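Local coordinates for 35 kDa hemin binding protein (Porphyromonas gingivalis, PDB 5Y1A) that probably binds hemin and is a thioredoxin-domain virulence protein, probably exported by the type IX secretion system, at residues V184-M189 with D238-K243; M306-A311 with Y326-T331. One frame throughout, in Å; residues are numbered along the deposited sequence.

Contact 1: residues V184-M189 with D238-K243; sequences VLKNNM and DGFEIK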
loop_
_atom_site.group_PDB
_atom_site.type_symbol
_atom_site.label_atom_id
_atom_site.label_comp_id
_atom_site.label_asym_id
_atom_site.label_seq_id
_atom_site.Cartn_x
_atom_site.Cartn_y
_atom_site.Cartn_z
ATOM N N VAL A 184 -0.635 0.660 1.664
ATOM C CA VAL A 184 -0.691 0.855 0.214
ATOM C C VAL A 184 0.709 1.322 -0.231
ATOM O O VAL A 184 1.224 2.327 0.269
ATOM C CB VAL A 184 -1.765 1.874 -0.212
ATOM C CG1 VAL A 184 -1.839 1.903 -1.770
ATOM C CG2 VAL A 184 -3.156 1.480 0.380
ATOM N N LEU A 185 1.297 0.575 -1.166
ATOM C CA LEU A 185 2.679 0.751 -1.630
ATOM C C LEU A 185 2.636 1.252 -3.057
ATOM O O LEU A 185 1.875 0.734 -3.848
ATOM C CB LEU A 185 3.446 -0.590 -1.567
ATOM C CG LEU A 185 3.483 -1.211 -0.160
ATOM C CD1 LEU A 185 4.146 -2.598 -0.205
ATOM C CD2 LEU A 185 4.228 -0.282 0.799
ATOM N N LYS A 186 3.443 2.261 -3.368
ATOM C CA LYS A 186 3.482 2.862 -4.713
ATOM C C LYS A 186 4.822 2.546 -5.371
ATOM O O LYS A 186 5.882 2.826 -4.791
ATOM C CB LYS A 186 3.281 4.374 -4.619
ATOM C CG LYS A 186 3.210 5.103 -5.977
ATOM C CD LYS A 186 1.934 4.739 -6.735
ATOM C CE LYS A 186 1.876 5.363 -8.136
ATOM N NZ LYS A 186 2.700 4.626 -9.126
ATOM N N ASN A 187 4.762 1.956 -6.570
ATOM C CA ASN A 187 5.962 1.629 -7.374
ATOM C C ASN A 187 6.126 2.609 -8.506
ATOM O O ASN A 187 5.175 3.354 -8.816
ATOM C CB ASN A 187 5.879 0.210 -7.913
ATOM C CG ASN A 187 5.708 -0.806 -6.804
ATOM O OD1 ASN A 187 6.427 -0.761 -5.792
ATOM N ND2 ASN A 187 4.750 -1.720 -6.973
ATOM N N ASN A 188 7.306 2.589 -9.141
ATOM C CA ASN A 188 7.625 3.530 -10.228
ATOM C C ASN A 188 7.179 4.946 -9.930
ATOM O O ASN A 188 6.503 5.616 -10.748
ATOM C CB ASN A 188 7.016 3.041 -11.544
ATOM C CG ASN A 188 7.599 1.736 -11.993
ATOM O OD1 ASN A 188 8.793 1.496 -11.834
ATOM N ND2 ASN A 188 6.756 0.871 -12.562
ATOM N N MET A 189 7.575 5.422 -8.764
ATOM C CA MET A 189 7.063 6.663 -8.257
ATOM C C MET A 189 8.048 7.791 -8.467
ATOM O O MET A 189 9.191 7.706 -8.041
ATOM C CB MET A 189 6.770 6.529 -6.746
ATOM C CG MET A 189 6.280 7.820 -6.101
ATOM S SD MET A 189 6.066 7.664 -4.264
ATOM C CE MET A 189 5.423 9.281 -3.920
ATOM N N ASP A 238 -5.118 8.210 -1.323
ATOM C CA ASP A 238 -4.747 9.523 -0.786
ATOM C C ASP A 238 -3.966 10.369 -1.812
ATOM O O ASP A 238 -2.803 10.709 -1.595
ATOM C CB ASP A 238 -3.889 9.328 0.471
ATOM C CG ASP A 238 -4.702 9.113 1.756
ATOM O OD1 ASP A 238 -5.960 9.243 1.730
ATOM O OD2 ASP A 238 -4.057 8.852 2.819
ATOM N N GLY A 239 -4.574 10.700 -2.944
ATOM C CA GLY A 239 -3.957 11.682 -3.832
ATOM C C GLY A 239 -2.757 11.191 -4.612
ATOM O O GLY A 239 -1.799 11.931 -4.860
ATOM N N PHE A 240 -2.794 9.915 -4.975
ATOM C CA PHE A 240 -1.839 9.381 -5.911
ATOM C C PHE A 240 -2.569 8.444 -6.834
ATOM O O PHE A 240 -3.691 7.982 -6.522
ATOM C CB PHE A 240 -0.670 8.658 -5.197
ATOM C CG PHE A 240 -1.100 7.588 -4.221
ATOM C CD1 PHE A 240 -1.156 6.254 -4.595
ATOM C CD2 PHE A 240 -1.403 7.926 -2.900
ATOM C CE1 PHE A 240 -1.525 5.260 -3.660
ATOM C CE2 PHE A 240 -1.750 6.946 -1.969
ATOM C CZ PHE A 240 -1.830 5.629 -2.345
ATOM N N GLU A 241 -1.931 8.150 -7.960
ATOM C CA GLU A 241 -2.562 7.342 -8.994
ATOM C C GLU A 241 -2.530 5.883 -8.634
ATOM O O GLU A 241 -1.585 5.430 -7.992
ATOM C CB GLU A 241 -1.860 7.557 -10.333
ATOM C CG GLU A 241 -2.002 8.998 -10.870
ATOM C CD GLU A 241 -1.550 9.139 -12.315
ATOM O OE1 GLU A 241 -2.348 9.688 -13.120
ATOM O OE2 GLU A 241 -0.416 8.702 -12.647
ATOM N N ILE A 242 -3.530 5.125 -9.091
ATOM C CA ILE A 242 -3.586 3.686 -8.787
ATOM C C ILE A 242 -2.542 2.840 -9.551
ATOM O O ILE A 242 -2.165 1.759 -9.101
ATOM C CB ILE A 242 -5.004 3.107 -9.034
ATOM C CG1 ILE A 242 -5.128 1.715 -8.418
ATOM C CG2 ILE A 242 -5.363 3.111 -10.551
ATOM C CD1 ILE A 242 -6.574 1.281 -8.162
ATOM N N LYS A 243 -2.106 3.320 -10.712
ATOM C CA LYS A 243 -1.153 2.570 -11.522
ATOM C C LYS A 243 0.076 2.211 -10.670
ATOM O O LYS A 243 0.588 3.044 -9.914
ATOM C CB LYS A 243 -0.764 3.389 -12.755
ATOM C CG LYS A 243 0.216 2.733 -13.725
ATOM C CD LYS A 243 0.601 3.751 -14.796
ATOM C CE LYS A 243 1.965 3.473 -15.396
ATOM N NZ LYS A 243 2.466 4.688 -16.131
HETATM O O HOH W 1 1.829 6.995 -11.224
#
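The ammonium nitrogen of Lys-186 bridges the two segments by donating to two backbone carbonyls. Lys-186 NZ lies 2.8 Å from Lys-243 O, with the donor tilted 25° from the carbonyl plane. Its other strong bond stays within its own segment: Lys-186 NZ to Asn-187 O, also 2.8 Å, runs almost straight out from the carbonyl. A water accepts a third, weak bond from NZ at 3.3 Å and donates to Glu-241 OE2 at 3.2 Å. The opposite charges do not touch, Lys-186 NZ being 6.2 Å from Glu-241 OE2, but the nearby carboxylate and the two carbonyls would probably favour the protonated amine.

Bends in the lysine chain at chi2 (69°) and chi4 (79°) carry the amine onward past the end of its strand, to the carbonyl of Asn-187, and Lys-186 CE passes close to Glu-241 O and 3.2 Å from Lys-243 O. The apolar half of the contact belongs to Phe-240. Val-184 CG1 meets the edge of this ring near its plane, 3.8 Å from Phe-240 CZ, while Lys-186 CD comes obliquely to within 4.1 Å of Phe-240 CD1. Leu-209, from the adjoining strand 207-220, touches Phe-240 and Lys-186.

Here both halves of the contact lay the 238-243 connection between strands 228-235 and 245-252 against strand 179-186: loop-to-strand packing at the end of an inner strand of an antiparallel sheet, consistent with the beta-sandwich domain.

Contact 2: residues M306-A311 with Y326-T331; sequences MEVFNA and YVVRIT
Glu-307 and Arg-329 lie side by side and point the same way, a cross-strand pair whose flat ends are turned 54° apart. The carboxylate reaches the edge of the guanidinium, near its plane, in a salt bridge of 3.4 Å from Glu-307 OE1 to Arg-329 NH2; as a hydrogen bond it is weak. Phe-309 approaches the same guanidinium differently. Its rim carbon CZ sits over one face, 3.5 Å from Arg-329 NH2 and displaced toward the guanidinium rim, with the two planes inclined by 71°. The aromatic edge thus covers the cation, so this is no parallel stack. A turn at chi3 (80°) in Arg-329 carries its guanidinium to both partners, and Leu-315 of the neighbouring strand touches Glu-307 and Phe-309.

Met-306, Val-308, Val-328 and Ile-330 occupy the other face. Met-306 CG meets Val-328 CG1 obliquely at 3.8 Å, and Val-308 CG1 lies 3.9 Å from Tyr-326 CD1. Ile-297 touches both valines from strand 296-298. The tyrosine hydroxyl is bonded to Val-322 O.

Between these two faces the backbones form two antiparallel hydrogen-bonded pairs, Glu-307 with Arg-329 and Phe-309 with Val-327. Within the second, Phe-309 N to Val-327 O measures 2.8 Å. Met-306 with Ile-330 and Val-308 with Val-328 form the alternating non-hydrogen-bonded pairs. The whole is an antiparallel beta pairing at the centre of the four-stranded C-terminal sheet, with an apolar face and a mixed charged and aromatic one.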
loop_
_atom_site.group_PDB
_atom_site.type_symbol
_atom_site.label_atom_id
_atom_site.label_comp_id
_atom_site.label_asym_id
_atom_site.label_seq_id
_atom_site.Cartn_x
_atom_site.Cartn_y
_atom_site.Cartn_z
ATOM N N MET A 306 -19.740 22.146 -18.046
ATOM C CA MET A 306 -19.610 20.689 -18.063
ATOM C C MET A 306 -18.159 20.314 -18.370
ATOM O O MET A 306 -17.598 20.784 -19.353
ATOM C CB MET A 306 -20.557 20.068 -19.096
ATOM C CG MET A 306 -20.289 18.595 -19.418
ATOM S SD MET A 306 -21.478 17.873 -20.566
ATOM C CE MET A 306 -21.042 18.743 -22.071
ATOM N N GLU A 307 -17.567 19.479 -17.515
ATOM C CA GLU A 307 -16.215 18.966 -17.731
ATOM C C GLU A 307 -16.198 17.436 -17.625
ATOM O O GLU A 307 -16.873 16.869 -16.765
ATOM C CB GLU A 307 -15.246 19.574 -16.725
ATOM C CG GLU A 307 -14.842 21.015 -17.045
ATOM C CD GLU A 307 -14.205 21.711 -15.865
ATOM O OE1 GLU A 307 -14.889 21.873 -14.833
ATOM O OE2 GLU A 307 -13.023 22.109 -15.971
ATOM N N VAL A 308 -15.442 16.790 -18.515
ATOM C CA VAL A 308 -15.345 15.328 -18.548
ATOM C C VAL A 308 -13.944 14.917 -18.107
ATOM O O VAL A 308 -12.942 15.434 -18.616
ATOM C CB VAL A 308 -15.658 14.738 -19.962
ATOM C CG1 VAL A 308 -15.510 13.218 -19.966
ATOM C CG2 VAL A 308 -17.066 15.129 -20.430
ATOM N N PHE A 309 -13.882 13.989 -17.159
ATOM C CA PHE A 309 -12.618 13.447 -16.693
ATOM C C PHE A 309 -12.589 11.968 -17.005
ATOM O O PHE A 309 -13.611 11.283 -16.894
ATOM C CB PHE A 309 -12.496 13.636 -15.170
ATOM C CG PHE A 309 -12.488 15.076 -14.757
ATOM C CD1 PHE A 309 -11.286 15.764 -14.618
ATOM C CD2 PHE A 309 -13.688 15.759 -14.566
ATOM C CE1 PHE A 309 -11.272 17.123 -14.269
ATOM C CE2 PHE A 309 -13.678 17.112 -14.232
ATOM C CZ PHE A 309 -12.465 17.782 -14.078
ATOM N N ASN A 310 -11.423 11.453 -17.367
ATOM C CA ASN A 310 -11.313 10.020 -17.587
ATOM C C ASN A 310 -11.131 9.306 -16.247
ATOM O O ASN A 310 -11.194 9.951 -15.167
ATOM C CB ASN A 310 -10.179 9.681 -18.587
ATOM C CG ASN A 310 -8.809 10.150 -18.112
ATOM O OD1 ASN A 310 -8.575 10.337 -16.912
ATOM N ND2 ASN A 310 -7.891 10.363 -19.071
ATOM N N ALA A 311 -10.881 7.996 -16.297
ATOM C CA ALA A 311 -10.820 7.187 -15.065
ATOM C C ALA A 311 -9.574 7.444 -14.214
ATOM O O ALA A 311 -9.522 7.040 -13.050
ATOM C CB ALA A 311 -10.946 5.730 -15.391
ATOM N N TYR A 326 -16.069 7.342 -17.138
ATOM C CA TYR A 326 -15.755 8.775 -17.069
ATOM C C TYR A 326 -16.519 9.443 -15.933
ATOM O O TYR A 326 -17.618 9.016 -15.584
ATOM C CB TYR A 326 -16.111 9.459 -18.391
ATOM C CG TYR A 326 -15.330 8.897 -19.561
ATOM C CD1 TYR A 326 -14.170 9.530 -20.026
ATOM C CD2 TYR A 326 -15.734 7.720 -20.181
ATOM C CE1 TYR A 326 -13.443 9.000 -21.102
ATOM C CE2 TYR A 326 -15.001 7.164 -21.257
ATOM C CZ TYR A 326 -13.862 7.824 -21.706
ATOM O OH TYR A 326 -13.138 7.307 -22.756
ATOM N N VAL A 327 -15.933 10.489 -15.370
ATOM C CA VAL A 327 -16.635 11.337 -14.404
ATOM C C VAL A 327 -16.981 12.659 -15.073
ATOM O O VAL A 327 -16.101 13.348 -15.600
ATOM C CB VAL A 327 -15.768 11.594 -13.150
ATOM C CG1 VAL A 327 -16.488 12.529 -12.163
ATOM C CG2 VAL A 327 -15.438 10.281 -12.468
ATOM N N VAL A 328 -18.265 13.003 -15.078
ATOM C CA VAL A 328 -18.680 14.275 -15.632
ATOM C C VAL A 328 -18.974 15.190 -14.462
ATOM O O VAL A 328 -19.795 14.859 -13.614
ATOM C CB VAL A 328 -19.942 14.160 -16.498
ATOM C CG1 VAL A 328 -20.260 15.513 -17.139
ATOM C CG2 VAL A 328 -19.759 13.068 -17.562
ATOM N N ARG A 329 -18.293 16.327 -14.425
ATOM C CA ARG A 329 -18.543 17.324 -13.397
ATOM C C ARG A 329 -19.410 18.390 -14.062
ATOM O O ARG A 329 -18.948 19.092 -14.969
ATOM C CB ARG A 329 -17.219 17.875 -12.879
ATOM C CG ARG A 329 -17.317 19.002 -11.857
ATOM C CD ARG A 329 -15.987 19.174 -11.124
ATOM N NE ARG A 329 -14.997 19.942 -11.887
ATOM C CZ ARG A 329 -13.715 20.057 -11.547
ATOM N NH1 ARG A 329 -13.253 19.443 -10.464
ATOM N NH2 ARG A 329 -12.886 20.773 -12.297
ATOM N N ILE A 330 -20.673 18.483 -13.644
ATOM C CA ILE A 330 -21.600 19.472 -14.208
ATOM C C ILE A 330 -22.084 20.445 -13.149
ATOM O O ILE A 330 -22.662 20.036 -12.142
ATOM C CB ILE A 330 -22.868 18.848 -14.842
ATOM C CG1 ILE A 330 -22.633 17.423 -15.326
ATOM C CG2 ILE A 330 -23.394 19.741 -15.963
ATOM C CD1 ILE A 330 -23.871 16.784 -15.890
ATOM N N THR A 331 -21.854 21.733 -13.396
ATOM C CA THR A 331 -22.325 22.794 -12.518
ATOM C C THR A 331 -23.651 23.287 -13.094
ATOM O O THR A 331 -23.713 23.754 -14.234
ATOM C CB THR A 331 -21.306 23.929 -12.394
ATOM O OG1 THR A 331 -20.044 23.379 -11.994
ATOM C CG2 THR A 331 -21.749 24.939 -11.329
#

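The two contacts illustrate different ways of joining separate parts of a beta-rich chain. In contact 1 side chains and carbonyls fasten a connecting loop to a strand end, whereas contact 2 is a regular pairing of backbones. Both segments of contact 1 come earlier in the chain than those of contact 2, and the contacts belong to separate antiparallel sheets. Their centres lie about 22 Å apart; the nearest atoms come to about 6 Å without touching. The centre of contact 1 lies about 8 Å from that of the chain, the centre of contact 2 about 27 Å, in the C-terminal sheet. Neither includes Cys-48 or Cys-51, the probable thioredoxin-type CxxC pair.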